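Long-range contact in aspartate-semialdehyde dehydrogenase (Thermus thermophilus, PDB 2YV3), which probably catalyses the NADPH-dependent reductive dephosphorylation of aspartyl 4-phosphate to aspartate semialdehyde, a step toward lysine, methionine and threonine: residues E29-V41 with I50-V62. Sequence-based numbering, arbitrary orientation.
Sequences ELRLYASPRSAGV and IPVEPLPEGPLPV
Tyr33 and Glu53 are bridged as parallel neighbours where strand 31-34 lies beside strand 50-54, toward the outer side of the Rossmann-type NAD-binding domain. The two strand axes come within 4.5 Å but splay by 45°. Two backbone bonds carry the pairing: Glu53 N donates to Leu32 O at 3.0 Å, and Ala34 N reaches Glu53 O more nearly straight, with an N-H...O angle of 164°. A water accepts weakly from Leu32 N and donates to Pro51 O. Strand 31-34 is hydrogen-bonded in turn to strand 3-6 through Arg31 and Tyr33, which places it inside the sheet.

Leu32, Ala34 and Val52 share one face of the sheet. CG1 of Val52, anti to its own backbone N (chi1 -178°), meets Ala34 CB at 3.5 Å, while the other branch, CG2, turns to the carbonyl of Val41. The loop carrying Val41 thus folds back over Val52, bringing with it Arg37 and Ser38, both predicted to bind NADP(+).

The opposite face bears Tyr33, whose buried ring is met obliquely by Leu55 CD2, 3.4 Å from Tyr33 CB, and by Glu53 CB. Beyond it, Leu55 continues onto helix 70-83. The Glu53 chain bends at its second torsion, and its carboxylate turns off from strand 31-34.

Extended from CG to NE, the Arg31 side chain carries its guanidinium to Pro61, which follows a cis peptide bond and lies over one face of that group. An alanine in place of Arg31 would remove the flat group and is likely to leave the ring of Pro61 uncovered on this side. The overlap is offset toward the guanidinium rim, with Pro61 CG 3.4 Å from Arg31 NH2.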
loop_
_atom_site.group_PDB
_atom_site.type_symbol
_atom_site.label_atom_id
_atom_site.label_comp_id
_atom_site.label_asym_id
_atom_site.label_seq_id
_atom_site.Cartn_x
_atom_site.Cartn_y
_atom_site.Cartn_z
ATOM N N GLU A 29 -26.917 -6.858 32.705
ATOM C CA GLU A 29 -27.084 -8.151 32.097
ATOM C C GLU A 29 -25.887 -8.394 31.202
ATOM O O GLU A 29 -25.032 -7.532 31.039
ATOM C CB GLU A 29 -28.373 -8.171 31.273
ATOM C CG GLU A 29 -28.499 -9.347 30.313
ATOM C CD GLU A 29 -28.479 -10.691 31.033
ATOM O OE1 GLU A 29 -29.357 -10.899 31.899
ATOM O OE2 GLU A 29 -27.599 -11.540 30.736
ATOM N N LEU A 30 -25.856 -9.572 30.600
ATOM C CA LEU A 30 -24.774 -9.984 29.738
ATOM C C LEU A 30 -25.348 -11.047 28.798
ATOM O O LEU A 30 -25.481 -12.206 29.186
ATOM C CB LEU A 30 -23.665 -10.588 30.607
ATOM C CG LEU A 30 -23.993 -11.856 31.432
ATOM C CD1 LEU A 30 -22.742 -12.317 32.138
ATOM C CD2 LEU A 30 -25.106 -11.599 32.451
ATOM N N ARG A 31 -25.692 -10.657 27.571
ATOM C CA ARG A 31 -26.256 -11.602 26.605
ATOM C C ARG A 31 -25.503 -11.722 25.277
ATOM O O ARG A 31 -25.382 -10.761 24.520
ATOM C CB ARG A 31 -27.721 -11.252 26.333
ATOM C CG ARG A 31 -28.636 -11.471 27.521
ATOM C CD ARG A 31 -30.033 -11.010 27.205
ATOM N NE ARG A 31 -30.984 -11.420 28.227
ATOM C CZ ARG A 31 -31.485 -12.646 28.338
ATOM N NH1 ARG A 31 -31.133 -13.598 27.485
ATOM N NH2 ARG A 31 -32.341 -12.921 29.311
ATOM N N LEU A 32 -25.006 -12.926 25.011
ATOM C CA LEU A 32 -24.272 -13.223 23.795
ATOM C C LEU A 32 -25.144 -14.020 22.842
ATOM O O LEU A 32 -25.726 -15.032 23.219
ATOM C CB LEU A 32 -23.031 -14.020 24.136
ATOM C CG LEU A 32 -22.114 -13.345 25.154
ATOM C CD1 LEU A 32 -20.727 -14.020 25.044
ATOM C CD2 LEU A 32 -22.039 -11.815 24.897
ATOM N N TYR A 33 -25.227 -13.568 21.598
ATOM C CA TYR A 33 -26.053 -14.236 20.604
ATOM C C TYR A 33 -25.331 -14.537 19.284
ATOM O O TYR A 33 -24.625 -13.691 18.730
ATOM C CB TYR A 33 -27.292 -13.380 20.322
ATOM C CG TYR A 33 -28.345 -13.420 21.403
ATOM C CD1 TYR A 33 -29.149 -14.558 21.582
ATOM C CD2 TYR A 33 -28.548 -12.331 22.248
ATOM C CE1 TYR A 33 -30.120 -14.605 22.565
ATOM C CE2 TYR A 33 -29.520 -12.370 23.237
ATOM C CZ TYR A 33 -30.302 -13.513 23.388
ATOM O OH TYR A 33 -31.263 -13.565 24.369
ATOM N N ALA A 34 -25.528 -15.747 18.776
ATOM C CA ALA A 34 -24.924 -16.164 17.516
ATOM C C ALA A 34 -25.974 -16.924 16.729
ATOM O O ALA A 34 -26.987 -17.349 17.283
ATOM C CB ALA A 34 -23.713 -17.060 17.776
ATOM N N SER A 35 -25.747 -17.080 15.431
ATOM C CA SER A 35 -26.683 -17.832 14.600
ATOM C C SER A 35 -26.414 -19.292 14.950
ATOM O O SER A 35 -25.314 -19.641 15.378
ATOM C CB SER A 35 -26.407 -17.596 13.109
ATOM O OG SER A 35 -25.169 -18.170 12.710
ATOM N N PRO A 36 -27.404 -20.164 14.759
ATOM C CA PRO A 36 -27.219 -21.582 15.078
ATOM C C PRO A 36 -25.789 -22.142 15.102
ATOM O O PRO A 36 -25.406 -22.755 16.101
ATOM C CB PRO A 36 -28.130 -22.269 14.070
ATOM C CG PRO A 36 -29.335 -21.330 14.100
ATOM C CD PRO A 36 -28.674 -19.947 14.042
ATOM N N ARG A 37 -25.009 -21.939 14.035
ATOM C CA ARG A 37 -23.618 -22.438 13.966
ATOM C C ARG A 37 -22.959 -22.545 15.337
ATOM O O ARG A 37 -22.479 -23.608 15.731
ATOM C CB ARG A 37 -22.762 -21.526 13.086
ATOM C CG ARG A 37 -22.909 -21.774 11.595
ATOM C CD ARG A 37 -23.305 -20.494 10.893
ATOM N NE ARG A 37 -22.552 -19.369 11.424
ATOM C CZ ARG A 37 -22.684 -18.117 11.012
ATOM N NH1 ARG A 37 -23.546 -17.821 10.047
ATOM N NH2 ARG A 37 -21.961 -17.160 11.580
ATOM N N SER A 38 -22.907 -21.430 16.048
ATOM C CA SER A 38 -22.360 -21.426 17.391
ATOM C C SER A 38 -23.562 -21.364 18.340
ATOM O O SER A 38 -23.894 -20.318 18.890
ATOM C CB SER A 38 -21.443 -20.225 17.587
ATOM O OG SER A 38 -21.566 -19.330 16.499
ATOM N N ALA A 39 -24.224 -22.504 18.502
ATOM C CA ALA A 39 -25.393 -22.601 19.364
ATOM C C ALA A 39 -24.982 -23.059 20.758
ATOM O O ALA A 39 -25.704 -22.829 21.741
ATOM C CB ALA A 39 -26.396 -23.584 18.768
ATOM N N GLY A 40 -23.822 -23.704 20.837
ATOM C CA GLY A 40 -23.340 -24.201 22.113
ATOM C C GLY A 40 -21.843 -24.063 22.266
ATOM O O GLY A 40 -21.100 -25.025 22.087
ATOM N N VAL A 41 -21.413 -22.852 22.601
ATOM C CA VAL A 41 -20.007 -22.535 22.781
ATOM C C VAL A 41 -19.904 -21.462 23.856
ATOM O O VAL A 41 -20.883 -20.756 24.133
ATOM C CB VAL A 41 -19.406 -22.009 21.473
ATOM C CG1 VAL A 41 -18.130 -21.209 21.745
ATOM C CG2 VAL A 41 -19.141 -23.183 20.536
ATOM N N ILE A 50 -19.382 -17.238 29.877
ATOM C CA ILE A 50 -20.756 -16.898 29.498
ATOM C C ILE A 50 -21.184 -17.677 28.264
ATOM O O ILE A 50 -20.410 -17.818 27.317
ATOM C CB ILE A 50 -20.891 -15.383 29.194
ATOM C CG1 ILE A 50 -20.681 -14.582 30.479
ATOM C CG2 ILE A 50 -22.232 -15.077 28.559
ATOM C CD1 ILE A 50 -21.390 -15.146 31.687
ATOM N N PRO A 51 -22.430 -18.184 28.259
ATOM C CA PRO A 51 -22.988 -18.961 27.151
ATOM C C PRO A 51 -23.339 -18.098 25.948
ATOM O O PRO A 51 -23.424 -16.880 26.063
ATOM C CB PRO A 51 -24.221 -19.607 27.778
ATOM C CG PRO A 51 -24.704 -18.534 28.705
ATOM C CD PRO A 51 -23.417 -18.045 29.348
ATOM N N VAL A 52 -23.539 -18.750 24.802
ATOM C CA VAL A 52 -23.888 -18.086 23.537
ATOM C C VAL A 52 -25.188 -18.665 22.989
ATOM O O VAL A 52 -25.192 -19.738 22.414
ATOM C CB VAL A 52 -22.785 -18.293 22.454
ATOM C CG1 VAL A 52 -23.158 -17.552 21.166
ATOM C CG2 VAL A 52 -21.448 -17.803 22.975
ATOM N N GLU A 53 -26.281 -17.948 23.161
ATOM C CA GLU A 53 -27.567 -18.418 22.687
ATOM C C GLU A 53 -27.716 -18.228 21.193
ATOM O O GLU A 53 -27.206 -17.265 20.630
ATOM C CB GLU A 53 -28.689 -17.653 23.381
ATOM C CG GLU A 53 -28.462 -17.487 24.860
ATOM C CD GLU A 53 -27.939 -18.758 25.486
ATOM O OE1 GLU A 53 -28.676 -19.779 25.469
ATOM O OE2 GLU A 53 -26.787 -18.737 25.982
ATOM N N PRO A 54 -28.396 -19.165 20.520
ATOM C CA PRO A 54 -28.558 -18.979 19.078
ATOM C C PRO A 54 -29.689 -17.973 18.967
ATOM O O PRO A 54 -30.502 -17.868 19.875
ATOM C CB PRO A 54 -28.941 -20.370 18.589
ATOM C CG PRO A 54 -29.710 -20.925 19.761
ATOM C CD PRO A 54 -28.882 -20.487 20.952
ATOM N N LEU A 55 -29.738 -17.223 17.877
ATOM C CA LEU A 55 -30.787 -16.229 17.726
ATOM C C LEU A 55 -32.170 -16.814 17.496
ATOM O O LEU A 55 -32.371 -17.607 16.573
ATOM C CB LEU A 55 -30.439 -15.251 16.604
ATOM C CG LEU A 55 -29.567 -14.105 17.112
ATOM C CD1 LEU A 55 -29.517 -12.994 16.071
ATOM C CD2 LEU A 55 -30.142 -13.581 18.423
ATOM N N PRO A 56 -33.139 -16.434 18.354
ATOM C CA PRO A 56 -34.549 -16.850 18.350
ATOM C C PRO A 56 -35.457 -15.972 17.501
ATOM O O PRO A 56 -35.562 -14.778 17.753
ATOM C CB PRO A 56 -34.928 -16.761 19.819
ATOM C CG PRO A 56 -34.183 -15.533 20.258
ATOM C CD PRO A 56 -32.812 -15.750 19.623
ATOM N N GLU A 57 -36.113 -16.563 16.506
ATOM C CA GLU A 57 -37.025 -15.799 15.652
ATOM C C GLU A 57 -38.118 -15.174 16.532
ATOM O O GLU A 57 -39.292 -15.573 16.449
ATOM C CB GLU A 57 -37.683 -16.717 14.606
ATOM C CG GLU A 57 -36.721 -17.560 13.766
ATOM C CD GLU A 57 -35.459 -16.807 13.420
ATOM O OE1 GLU A 57 -35.539 -15.574 13.266
ATOM O OE2 GLU A 57 -34.390 -17.441 13.298
ATOM N N GLY A 58 -37.722 -14.208 17.368
ATOM C CA GLY A 58 -38.647 -13.550 18.286
ATOM C C GLY A 58 -37.968 -12.670 19.341
ATOM O O GLY A 58 -37.501 -13.164 20.375
ATOM N N PRO A 59 -37.964 -11.344 19.120
ATOM C CA PRO A 59 -37.424 -10.183 19.853
ATOM C C PRO A 59 -37.436 -10.116 21.381
ATOM O O PRO A 59 -38.430 -9.679 21.973
ATOM C CB PRO A 59 -38.211 -9.016 19.270
ATOM C CG PRO A 59 -38.521 -9.482 17.895
ATOM C CD PRO A 59 -38.940 -10.888 18.114
ATOM N N LEU A 60 -36.328 -10.503 22.016
ATOM C CA LEU A 60 -36.244 -10.428 23.478
ATOM C C LEU A 60 -34.875 -10.825 24.041
ATOM O O LEU A 60 -34.174 -11.662 23.466
ATOM C CB LEU A 60 -37.325 -11.311 24.124
ATOM C CG LEU A 60 -37.931 -10.808 25.440
ATOM C CD1 LEU A 60 -38.926 -9.708 25.110
ATOM C CD2 LEU A 60 -38.617 -11.942 26.208
ATOM N N PRO A 61 -34.465 -10.218 25.164
ATOM C CA PRO A 61 -35.059 -9.166 25.998
ATOM C C PRO A 61 -33.936 -8.196 26.390
ATOM O O PRO A 61 -33.286 -8.395 27.421
ATOM C CB PRO A 61 -35.538 -9.945 27.205
ATOM C CG PRO A 61 -34.356 -10.888 27.439
ATOM C CD PRO A 61 -33.739 -11.159 26.035
ATOM N N VAL A 62 -33.708 -7.139 25.614
ATOM C CA VAL A 62 -32.591 -6.277 25.970
ATOM C C VAL A 62 -32.681 -4.763 25.743
ATOM O O VAL A 62 -33.426 -4.271 24.889
ATOM C CB VAL A 62 -31.309 -6.824 25.289
ATOM C CG1 VAL A 62 -31.093 -6.145 23.950
ATOM C CG2 VAL A 62 -30.128 -6.681 26.214
HETATM O O HOH W 1 -25.916 -15.300 27.303
#